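PDB 1VPB: putative modulator of DNA gyrase from Bacteroides thetaiotaomicron, which is of uncertain function but may act as a metallopeptidase of the peptidase U62 (PmbA/TldD) family. Local coordinates for residues 23-28 against 65-70. Numbering follows the deposited sequence.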
loop_
_atom_site.group_PDB
_atom_site.type_symbol
_atom_site.label_atom_id
_atom_site.label_comp_id
_atom_site.label_asym_id
_atom_site.label_seq_id
_atom_site.Cartn_x
_atom_site.Cartn_y
_atom_site.Cartn_z
ATOM N N GLN A 23 15.867 -11.003 -25.394
ATOM C CA GLN A 23 17.022 -10.661 -26.175
ATOM C C GLN A 23 16.583 -9.789 -27.359
ATOM O O GLN A 23 17.289 -8.845 -27.724
ATOM C CB GLN A 23 17.729 -11.945 -26.658
ATOM C CG GLN A 23 18.514 -12.680 -25.550
ATOM C CD GLN A 23 18.741 -14.174 -25.892
ATOM O OE1 GLN A 23 18.648 -14.576 -27.079
ATOM N NE2 GLN A 23 18.991 -14.985 -24.861
ATOM N N TRP A 24 15.427 -10.102 -27.924
ATOM C CA TRP A 24 14.857 -9.320 -29.039
ATOM C C TRP A 24 14.555 -7.891 -28.553
ATOM O O TRP A 24 14.947 -6.919 -29.208
ATOM C CB TRP A 24 13.600 -9.977 -29.555
ATOM C CG TRP A 24 12.873 -9.062 -30.503
ATOM C CD1 TRP A 24 13.061 -8.959 -31.843
ATOM C CD2 TRP A 24 11.902 -8.070 -30.152
ATOM N NE1 TRP A 24 12.261 -7.968 -32.360
ATOM C CE2 TRP A 24 11.517 -7.424 -31.343
ATOM C CE3 TRP A 24 11.275 -7.706 -28.959
ATOM C CZ2 TRP A 24 10.574 -6.396 -31.366
ATOM C CZ3 TRP A 24 10.333 -6.699 -28.981
ATOM C CH2 TRP A 24 9.997 -6.044 -30.178
ATOM N N ALA A 25 13.992 -7.770 -27.352
ATOM C CA ALA A 25 13.645 -6.458 -26.790
ATOM C C ALA A 25 14.883 -5.629 -26.535
ATOM O O ALA A 25 14.882 -4.431 -26.823
ATOM C CB ALA A 25 12.801 -6.583 -25.529
ATOM N N MET A 26 15.949 -6.259 -26.001
ATOM C CA MET A 26 17.222 -5.566 -25.801
ATOM C C MET A 26 17.730 -5.007 -27.135
ATOM O O MET A 26 18.120 -3.840 -27.272
ATOM C CB MET A 26 18.238 -6.537 -25.188
ATOM C CG MET A 26 19.607 -5.996 -25.124
ATOM S SD MET A 26 19.753 -4.619 -23.979
ATOM C CE MET A 26 19.925 -5.611 -22.521
ATOM N N ASP A 27 17.794 -5.897 -28.127
ATOM C CA ASP A 27 18.317 -5.538 -29.441
ATOM C C ASP A 27 17.482 -4.403 -30.046
ATOM O O ASP A 27 18.059 -3.464 -30.607
ATOM C CB ASP A 27 18.357 -6.785 -30.330
ATOM C CG ASP A 27 18.750 -6.473 -31.743
ATOM O OD1 ASP A 27 19.966 -6.255 -31.958
ATOM O OD2 ASP A 27 17.910 -6.423 -32.670
ATOM N N TYR A 28 16.180 -4.491 -29.921
ATOM C CA TYR A 28 15.273 -3.483 -30.493
ATOM C C TYR A 28 15.553 -2.141 -29.825
ATOM O O TYR A 28 15.681 -1.091 -30.502
ATOM C CB TYR A 28 13.819 -3.903 -30.302
ATOM C CG TYR A 28 12.871 -2.949 -31.018
ATOM C CD1 TYR A 28 12.609 -3.070 -32.386
ATOM C CD2 TYR A 28 12.332 -1.880 -30.326
ATOM C CE1 TYR A 28 11.778 -2.152 -33.037
ATOM C CE2 TYR A 28 11.510 -0.981 -30.950
ATOM C CZ TYR A 28 11.249 -1.113 -32.305
ATOM O OH TYR A 28 10.435 -0.128 -32.854
ATOM N N GLY A 65 3.371 -12.419 -15.864
ATOM C CA GLY A 65 4.651 -12.382 -16.533
ATOM C C GLY A 65 4.777 -11.067 -17.235
ATOM O O GLY A 65 3.771 -10.607 -17.813
ATOM N N GLY A 66 5.953 -10.473 -17.195
ATOM C CA GLY A 66 6.128 -9.210 -17.906
ATOM C C GLY A 66 7.563 -8.878 -18.271
ATOM O O GLY A 66 8.500 -9.661 -18.043
ATOM N N LEU A 67 7.735 -7.705 -18.900
ATOM C CA LEU A 67 9.013 -7.228 -19.365
ATOM C C LEU A 67 9.182 -5.807 -18.875
ATOM O O LEU A 67 8.261 -5.020 -19.040
ATOM C CB LEU A 67 9.052 -7.247 -20.882
ATOM C CG LEU A 67 10.251 -7.299 -21.784
ATOM C CD1 LEU A 67 11.156 -8.468 -21.470
ATOM C CD2 LEU A 67 9.750 -7.475 -23.240
ATOM N N SER A 68 10.317 -5.509 -18.272
ATOM C CA SER A 68 10.653 -4.144 -17.751
ATOM C C SER A 68 11.922 -3.748 -18.428
ATOM O O SER A 68 12.829 -4.555 -18.598
ATOM C CB SER A 68 10.855 -4.201 -16.242
ATOM O OG SER A 68 9.576 -4.367 -15.684
ATOM N N LEU A 69 12.019 -2.478 -18.862
ATOM C CA LEU A 69 13.290 -2.015 -19.446
ATOM C C LEU A 69 13.717 -0.722 -18.798
ATOM O O LEU A 69 12.879 0.111 -18.449
ATOM C CB LEU A 69 13.119 -1.751 -20.957
ATOM C CG LEU A 69 12.886 -2.937 -21.888
ATOM C CD1 LEU A 69 11.425 -3.256 -21.954
ATOM C CD2 LEU A 69 13.368 -2.668 -23.253
ATOM N N SER A 70 15.038 -0.539 -18.655
ATOM C CA SER A 70 15.642 0.718 -18.237
ATOM C C SER A 70 16.298 1.201 -19.527
ATOM O O SER A 70 17.044 0.476 -20.161
ATOM C CB SER A 70 16.717 0.560 -17.207
ATOM O OG SER A 70 16.183 0.040 -15.977
#
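Ala25 meets Leu67 and Leu69 where a turn of helix 16-31 packs against residues 65-70 of strand 58-73. The backbones stay well apart: Ala25 CA is 8.8 Å from Leu67 CA and 8.6 Å from Leu69 CA, nearly the same distance. Within the helix, Asp27 N bonds to Gln23 O and Tyr28 N to Trp24 O, while residues 65-70 run as a regular beta strand. The interface between them is small and apolar. The Ala25 methyl points at the strand, and its CB touches Leu67 CD2 at 3.9 Å, methyl against methyl. Leu67 CG lies roughly anti to the backbone N (chi1 -157°), and with chi2 at 55° this turns CD2 toward the alanine. Leu69 approaches from the next position on the same strand face. Its CD2 ends 4.6 Å from Ala25 CB, a looser approach, and lies nearer the helix backbone, 4.3 Å from Ala25 O. The methyl thus packs on Leu67, while Leu69 borders the Ala25 carbonyl; all three residues are buried.

The contact belongs to the hydrophobic layer between a long antiparallel sheet and the helices on one of its faces. Strand 58-73 runs between strands 36-52 and 76-82: Leu67 pairs by backbone with Thr82 and packs on Val39 and Leu41, whereas Leu69 pairs with and packs on Ile80. Beside this turn, Trp24 and Tyr28 lean on helix 87-101, and Met26 extends the packing to Ala37 and to Leu176 of strand 159-177.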